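Local coordinates for protein carbohydrate kinase, FGGY (Novosphingobium aromaticivorans, PDB 3H6E) that belongs to the FGGY family of carbohydrate kinases and probably transfers a phosphate group to a sugar or related substrate, at residues V168-H174 with L283-V288; D249-T253 with M264-A268. One frame throughout, in Å; residues are numbered along the deposited sequence.

Contact 1 (V168-H174 with L283-V288)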
ATOM      1  N   VAL A 168       6.739  -8.557   9.713  1.00 23.41           N
ATOM      2  CA  VAL A 168       7.661  -7.490   9.330  1.00 23.49           C
ATOM      3  C   VAL A 168       7.083  -6.391   8.421  1.00 23.60           C
ATOM      4  O   VAL A 168       7.459  -5.227   8.555  1.00 23.51           O
ATOM      5  CB  VAL A 168       8.959  -8.064   8.709  1.00 22.24           C
ATOM      6  CG1 VAL A 168       8.729  -8.488   7.277  1.00 22.10           C
ATOM      7  CG2 VAL A 168      10.075  -7.040   8.783  1.00 24.81           C
ATOM      8  N   THR A 169       6.174  -6.748   7.512  1.00 23.83           N
ATOM      9  CA  THR A 169       5.677  -5.791   6.516  1.00 22.80           C
ATOM     10  C   THR A 169       4.837  -4.661   7.104  1.00 22.81           C
ATOM     11  O   THR A 169       4.829  -3.556   6.567  1.00 21.49           O
ATOM     12  CB  THR A 169       4.880  -6.476   5.378  1.00 24.10           C
ATOM     13  OG1 THR A 169       3.658  -7.022   5.892  1.00 23.37           O
ATOM     14  CG2 THR A 169       5.705  -7.576   4.734  1.00 25.38           C
ATOM     15  N   SER A 170       4.114  -4.939   8.184  1.00 22.72           N
ATOM     16  CA  SER A 170       3.368  -3.890   8.866  1.00 22.37           C
ATOM     17  C   SER A 170       4.333  -2.952   9.582  1.00 22.51           C
ATOM     18  O   SER A 170       4.111  -1.747   9.635  1.00 23.27           O
ATOM     19  CB  SER A 170       2.364  -4.477   9.859  1.00 24.44           C
ATOM     20  OG  SER A 170       1.232  -5.016   9.200  1.00 24.63           O
ATOM     21  N   LEU A 171       5.409  -3.516  10.127  1.00 22.90           N
ATOM     22  CA  LEU A 171       6.423  -2.730  10.827  1.00 22.65           C
ATOM     23  C   LEU A 171       7.199  -1.850   9.856  1.00 22.39           C
ATOM     24  O   LEU A 171       7.681  -0.779  10.223  1.00 23.68           O
ATOM     25  CB  LEU A 171       7.398  -3.640  11.580  1.00 21.67           C
ATOM     26  CG  LEU A 171       6.821  -4.586  12.633  1.00 23.53           C
ATOM     27  CD1 LEU A 171       7.869  -5.600  13.077  1.00 21.91           C
ATOM     28  CD2 LEU A 171       6.264  -3.816  13.829  1.00 22.78           C
ATOM     29  N   GLY A 172       7.327  -2.305   8.616  1.00 22.03           N
ATOM     30  CA  GLY A 172       8.066  -1.557   7.616  1.00 23.47           C
ATOM     31  C   GLY A 172       7.236  -0.497   6.914  1.00 21.62           C
ATOM     32  O   GLY A 172       7.718   0.173   6.003  1.00 22.51           O
ATOM     33  N   CYS A 173       5.987  -0.344   7.340  1.00 21.28           N
ATOM     34  CA  CYS A 173       5.073   0.617   6.724  1.00 22.62           C
ATOM     35  C   CYS A 173       5.159   1.984   7.408  1.00 22.19           C
ATOM     36  O   CYS A 173       4.248   2.385   8.136  1.00 19.67           O
ATOM     37  CB  CYS A 173       3.637   0.080   6.770  1.00 23.61           C
ATOM     38  SG  CYS A 173       2.422   1.076   5.882  1.00 24.54           S
ATOM     39  N   HIS A 174       6.266   2.685   7.163  1.00 23.26           N
ATOM     40  CA  HIS A 174       6.560   3.981   7.783  1.00 21.33           C
ATOM     41  C   HIS A 174       6.087   4.104   9.238  1.00 21.42           C
ATOM     42  O   HIS A 174       5.266   4.957   9.568  1.00 22.28           O
ATOM     43  CB  HIS A 174       6.032   5.139   6.923  1.00 21.92           C
ATOM     44  CG  HIS A 174       4.592   5.003   6.529  1.00 22.23           C
ATOM     45  ND1 HIS A 174       3.556   5.240   7.407  1.00 22.57           N
ATOM     46  CD2 HIS A 174       4.017   4.674   5.348  1.00 20.93           C
ATOM     47  CE1 HIS A 174       2.405   5.057   6.786  1.00 21.62           C
ATOM     48  NE2 HIS A 174       2.655   4.711   5.536  1.00 21.48           N
ATOM     49  N   LEU A 283      10.241   6.571   0.415  1.00 22.13           N
ATOM     50  CA  LEU A 283      10.204   5.860   1.687  1.00 22.03           C
ATOM     51  C   LEU A 283      10.660   4.414   1.498  1.00 22.92           C
ATOM     52  O   LEU A 283      10.846   3.956   0.370  1.00 24.68           O
ATOM     53  CB  LEU A 283       8.803   5.909   2.306  1.00 22.40           C
ATOM     54  CG  LEU A 283       7.651   5.222   1.562  1.00 24.60           C
ATOM     55  CD1 LEU A 283       6.563   4.798   2.539  1.00 24.28           C
ATOM     56  CD2 LEU A 283       7.080   6.109   0.459  1.00 23.19           C
ATOM     57  N   VAL A 284      10.850   3.700   2.598  1.00 21.43           N
ATOM     58  CA  VAL A 284      11.300   2.322   2.514  1.00 22.02           C
ATOM     59  C   VAL A 284      10.350   1.361   3.207  1.00 21.58           C
ATOM     60  O   VAL A 284      10.209   1.386   4.426  1.00 22.01           O
ATOM     61  CB  VAL A 284      12.698   2.131   3.115  1.00 22.36           C
ATOM     62  CG1 VAL A 284      13.173   0.700   2.861  1.00 22.08           C
ATOM     63  CG2 VAL A 284      13.673   3.149   2.533  1.00 21.65           C
ATOM     64  N   ASN A 285       9.700   0.521   2.412  1.00 22.00           N
ATOM     65  CA  ASN A 285       8.878  -0.556   2.927  1.00 21.37           C
ATOM     66  C   ASN A 285       9.694  -1.835   2.988  1.00 21.23           C
ATOM     67  O   ASN A 285      10.879  -1.841   2.656  1.00 20.54           O
ATOM     68  CB  ASN A 285       7.643  -0.752   2.050  1.00 21.74           C
ATOM     69  CG  ASN A 285       6.698   0.437   2.102  1.00 23.83           C
ATOM     70  OD1 ASN A 285       6.294   0.875   3.183  1.00 23.23           O
ATOM     71  ND2 ASN A 285       6.343   0.970   0.934  1.00 21.03           N
ATOM     72  N   VAL A 286       9.052  -2.916   3.409  1.00 20.59           N
ATOM     73  CA  VAL A 286       9.718  -4.196   3.578  1.00 21.40           C
ATOM     74  C   VAL A 286       8.821  -5.283   3.011  1.00 23.74           C
ATOM     75  O   VAL A 286       7.601  -5.230   3.179  1.00 24.68           O
ATOM     76  CB  VAL A 286       9.979  -4.479   5.071  1.00 23.58           C
ATOM     77  CG1 VAL A 286      10.404  -5.909   5.276  1.00 24.58           C
ATOM     78  CG2 VAL A 286      11.035  -3.525   5.616  1.00 22.97           C
ATOM     79  N   ASP A 287       9.407  -6.261   2.326  1.00 23.18           N
ATOM     80  CA  ASP A 287       8.612  -7.366   1.797  1.00 22.90           C
ATOM     81  C   ASP A 287       8.433  -8.470   2.834  1.00 24.04           C
ATOM     82  O   ASP A 287       9.018  -8.416   3.916  1.00 22.24           O
ATOM     83  CB  ASP A 287       9.195  -7.914   0.487  1.00 24.11           C
ATOM     84  CG  ASP A 287      10.564  -8.547   0.659  1.00 26.32           C
ATOM     85  OD1 ASP A 287      10.915  -8.970   1.780  1.00 27.80           O
ATOM     86  OD2 ASP A 287      11.291  -8.632  -0.350  1.00 27.30           O
ATOM     87  N   VAL A 288       7.616  -9.466   2.505  1.00 24.43           N
ATOM     88  CA  VAL A 288       7.320 -10.541   3.447  1.00 24.07           C
ATOM     89  C   VAL A 288       8.582 -11.284   3.873  1.00 25.05           C
ATOM     90  O   VAL A 288       8.573 -12.022   4.857  1.00 27.19           O
ATOM     91  CB  VAL A 288       6.301 -11.535   2.870  1.00 25.18           C
ATOM     92  CG1 VAL A 288       4.996 -10.825   2.555  1.00 24.47           C
ATOM     93  CG2 VAL A 288       6.868 -12.214   1.633  1.00 24.84           C
TER
HETATM   94  O   HOH W   1       6.538  -2.393   4.493  1.00 20.78           O
HETATM   95  O   HOH W   2       8.376   3.328   5.245  1.00 22.37           O
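L283 meets H174 at one corner: its CD1 methyl lies 3.8 Å from H174 CD2, at the edge of the imidazole and near its plane. One face of that ring is lined by C173 SG, while H174 ND1 makes a weak hydrogen bond to L127 O. V284 takes part through its backbone. Its O lies within bonding distance of water 2, which takes a weak bond from H174 N, so the water sits between the two segments. The CA atoms come nearest at N285 and G172, 4.9 Å apart. N285 CA points its hydrogen at G172 O over 3.4 Å, almost in line. V286 does most of the apolar work. Its CG1, anti to the backbone N (chi1 168°), is carried to V168, where it lies 3.7 Å from V168 CG1 and equally near CG2; the two valine side chains cross at about a right angle. The other methyl, CG2, rests 4.1 Å from G172 CA, and a CB on this glycine would run into it. V286 N donates to water 1 over 2.8 Å, and the same water donates to T169 O, a second water bridge across the contact. The D287 carboxylate forms a salt bridge with R291, while D287 O lies 3.4 Å from V168 CG1. The T169 CG2 methyl lies against the V286-D287 peptide, 3.4 Å from V286 O, and V288 CG1 packs on it in turn; the T169 hydroxyl looks elsewhere, to E167 and H232. With an inverse gamma turn at C173 after the short helix 168-171, this is a buried seam, joined by water and valine packing, at which a turn of the N-terminal FGGY region abuts the outermost strand of the C-terminal sheet, as expected of the two-domain actin-like ATPase fold.

Contact 2 (D249-T253 with M264-A268)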
ATOM      1  N   ASP A 249      10.291 -13.520  -9.485  1.00 31.07           N
ATOM      2  CA  ASP A 249      11.451 -13.247  -8.656  1.00 32.38           C
ATOM      3  C   ASP A 249      12.365 -12.204  -9.290  1.00 31.52           C
ATOM      4  O   ASP A 249      13.383 -11.826  -8.712  1.00 30.65           O
ATOM      5  CB  ASP A 249      12.225 -14.541  -8.439  1.00 38.04           C
ATOM      6  CG  ASP A 249      12.586 -14.759  -6.996  1.00 45.11           C
ATOM      7  OD1 ASP A 249      12.120 -13.963  -6.149  1.00 42.13           O
ATOM      8  OD2 ASP A 249      13.324 -15.729  -6.712  1.00 50.46           O
ATOM      9  N   ASN A 250      11.994 -11.747 -10.480  1.00 30.35           N
ATOM     10  CA  ASN A 250      12.819 -10.812 -11.240  1.00 28.26           C
ATOM     11  C   ASN A 250      12.851  -9.406 -10.651  1.00 27.00           C
ATOM     12  O   ASN A 250      12.015  -9.037  -9.822  1.00 25.87           O
ATOM     13  CB  ASN A 250      12.343 -10.746 -12.695  1.00 26.14           C
ATOM     14  CG  ASN A 250      12.276 -12.114 -13.353  1.00 28.35           C
ATOM     15  OD1 ASN A 250      13.202 -12.917 -13.238  1.00 27.60           O
ATOM     16  ND2 ASN A 250      11.177 -12.383 -14.053  1.00 27.97           N
ATOM     17  N   GLU A 251      13.827  -8.621 -11.088  1.00 26.26           N
ATOM     18  CA  GLU A 251      13.876  -7.217 -10.732  1.00 25.04           C
ATOM     19  C   GLU A 251      12.643  -6.564 -11.333  1.00 26.59           C
ATOM     20  O   GLU A 251      12.472  -6.553 -12.554  1.00 26.06           O
ATOM     21  CB  GLU A 251      15.150  -6.572 -11.274  1.00 23.21           C
ATOM     22  CG  GLU A 251      15.763  -5.554 -10.329  1.00 24.80           C
ATOM     23  CD  GLU A 251      15.087  -4.225 -10.427  1.00 23.47           C
ATOM     24  OE1 GLU A 251      14.901  -3.759 -11.566  1.00 27.69           O
ATOM     25  OE2 GLU A 251      14.739  -3.644  -9.380  1.00 22.78           O
ATOM     26  N   ALA A 252      11.773  -6.039 -10.478  1.00 24.59           N
ATOM     27  CA  ALA A 252      10.504  -5.493 -10.946  1.00 22.09           C
ATOM     28  C   ALA A 252       9.987  -4.422 -10.011  1.00 21.87           C
ATOM     29  O   ALA A 252      10.351  -4.384  -8.838  1.00 24.05           O
ATOM     30  CB  ALA A 252       9.474  -6.595 -11.090  1.00 22.46           C
ATOM     31  N   THR A 253       9.134  -3.553 -10.537  1.00 19.86           N
ATOM     32  CA  THR A 253       8.508  -2.505  -9.751  1.00 18.77           C
ATOM     33  C   THR A 253       7.005  -2.495 -10.010  1.00 20.75           C
ATOM     34  O   THR A 253       6.570  -2.506 -11.159  1.00 19.83           O
ATOM     35  CB  THR A 253       9.071  -1.121 -10.121  1.00 20.08           C
ATOM     36  OG1 THR A 253      10.433  -1.020  -9.684  1.00 19.89           O
ATOM     37  CG2 THR A 253       8.247  -0.016  -9.475  1.00 19.03           C
HETATM   38  N   MSE A 264       6.529   0.916  -5.899  1.00 20.09           N
HETATM   39  CA  MSE A 264       7.171   0.008  -4.962  1.00 18.85           C
HETATM   40  C   MSE A 264       8.063  -0.965  -5.716  1.00 21.13           C
HETATM   41  O   MSE A 264       7.580  -1.818  -6.464  1.00 20.92           O
HETATM   42  CB  MSE A 264       6.121  -0.747  -4.157  1.00 19.87           C
HETATM   43  CG  MSE A 264       5.149   0.170  -3.425  1.00 21.80           C
HETATM   44 SE   MSE A 264       3.724  -0.818  -2.534  1.00 46.91          SE
HETATM   45  CE  MSE A 264       4.786  -1.713  -1.163  1.00 23.96           C
ATOM     46  N   ARG A 265       9.370  -0.828  -5.523  1.00 19.50           N
ATOM     47  CA  ARG A 265      10.329  -1.639  -6.257  1.00 19.54           C
ATOM     48  C   ARG A 265      10.738  -2.898  -5.499  1.00 20.57           C
ATOM     49  O   ARG A 265      10.922  -2.876  -4.285  1.00 20.97           O
ATOM     50  CB  ARG A 265      11.571  -0.816  -6.601  1.00 20.81           C
ATOM     51  CG  ARG A 265      12.730  -1.648  -7.108  1.00 20.68           C
ATOM     52  CD  ARG A 265      13.967  -0.807  -7.332  1.00 20.76           C
ATOM     53  NE  ARG A 265      15.099  -1.640  -7.720  1.00 23.85           N
ATOM     54  CZ  ARG A 265      16.357  -1.222  -7.792  1.00 20.42           C
ATOM     55  NH1 ARG A 265      16.664   0.031  -7.501  1.00 21.06           N
ATOM     56  NH2 ARG A 265      17.309  -2.067  -8.153  1.00 19.92           N
ATOM     57  N   LEU A 266      10.880  -3.994  -6.234  1.00 21.78           N
ATOM     58  CA  LEU A 266      11.370  -5.247  -5.675  1.00 23.84           C
ATOM     59  C   LEU A 266      12.761  -5.509  -6.231  1.00 24.05           C
ATOM     60  O   LEU A 266      12.911  -6.199  -7.240  1.00 25.00           O
ATOM     61  CB  LEU A 266      10.434  -6.396  -6.046  1.00 22.86           C
ATOM     62  CG  LEU A 266       8.954  -6.147  -5.748  1.00 24.94           C
ATOM     63  CD1 LEU A 266       8.053  -7.142  -6.475  1.00 22.26           C
ATOM     64  CD2 LEU A 266       8.703  -6.168  -4.249  1.00 24.93           C
ATOM     65  N   PRO A 267      13.787  -4.950  -5.577  1.00 23.62           N
ATOM     66  CA  PRO A 267      15.155  -5.018  -6.103  1.00 24.92           C
ATOM     67  C   PRO A 267      15.677  -6.453  -6.207  1.00 24.85           C
ATOM     68  O   PRO A 267      15.388  -7.285  -5.349  1.00 25.14           O
ATOM     69  CB  PRO A 267      15.970  -4.224  -5.072  1.00 25.92           C
ATOM     70  CG  PRO A 267      14.960  -3.402  -4.317  1.00 23.21           C
ATOM     71  CD  PRO A 267      13.725  -4.241  -4.289  1.00 22.58           C
ATOM     72  N   ALA A 268      16.429  -6.731  -7.265  1.00 25.74           N
ATOM     73  CA  ALA A 268      17.067  -8.029  -7.432  1.00 27.78           C
ATOM     74  C   ALA A 268      18.480  -7.958  -6.874  1.00 30.91           C
ATOM     75  O   ALA A 268      19.134  -8.980  -6.651  1.00 29.70           O
ATOM     76  CB  ALA A 268      17.088  -8.429  -8.900  1.00 24.49           C
TER
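A252 and L266 form an antiparallel hydrogen-bonded pair in the hairpin of strands 252-256 and 261-266. The pair is held unequally: L266 N to A252 O is short at 2.7 Å, whereas A252 N to L266 O is weak at 3.4 Å. The next pair, T253 with R265, is non-hydrogen-bonded; beside it T253 CA makes a CA-H...O contact with M264 O.

The charged interaction starts from R265, in the non-hydrogen-bonded pair, and reaches E251, just before the strand. R265 is extended from CG to NE, its CG anti to the backbone N (chi1 168°). E251 OE2 accepts from R265 NE over 2.6 Å on the syn side of the carboxylate, somewhat out of plane, and a weak second bond comes from NH2. One carboxylate oxygen thus meets two donors while the flat groups stand nearly perpendicular, 87° apart. E251 OE1 is held by T388, and R265 NH1 by I385 O. A lysine in place of R265 would probably lose the two-pronged hold on E251 OE2 and leave I385 O without its donor.

Van der Waals contacts fill in around the salt bridge. The bend at chi2 of E251 (-81°) turns the carboxylate to R265 while E251 CG packs 3.5 Å from A268 CB. T253 OG1 lies 3.3 Å from R265 CB, its hydroxyl bonded to S387. A252 and L266 side chains share the other face, where L266 meets L238 of helix 233-241.

The buried arginine thus has its charge met by E251 and its NH1 by I385 O, and E251 has a further partner in T388, so the ion pair probably fixes how the turn at E251 sits beside residues 385-388, just ahead of strand 390-394.

In the fold
Along the chain the order is 168-174, 249-253, 264-268, 283-288, so both halves of contact 2 fall between those of contact 1; the centres are about 15 Å apart. Strands 252-256, 261-266 and 282-286 belong to one mixed sheet, with strand 292-298 lying between the last two. Contact 2 holds inner strands of this sheet together, whereas contact 1 joins its outermost strand to the N-terminal region. The two also meet directly, the N285 side chain touching the CE of selenomethionine M264, and R291 links them by binding both P267 O and D287. One sheet thus carries the hairpin of contact 2 in its interior and, at its edge, the packing against the N-terminal region.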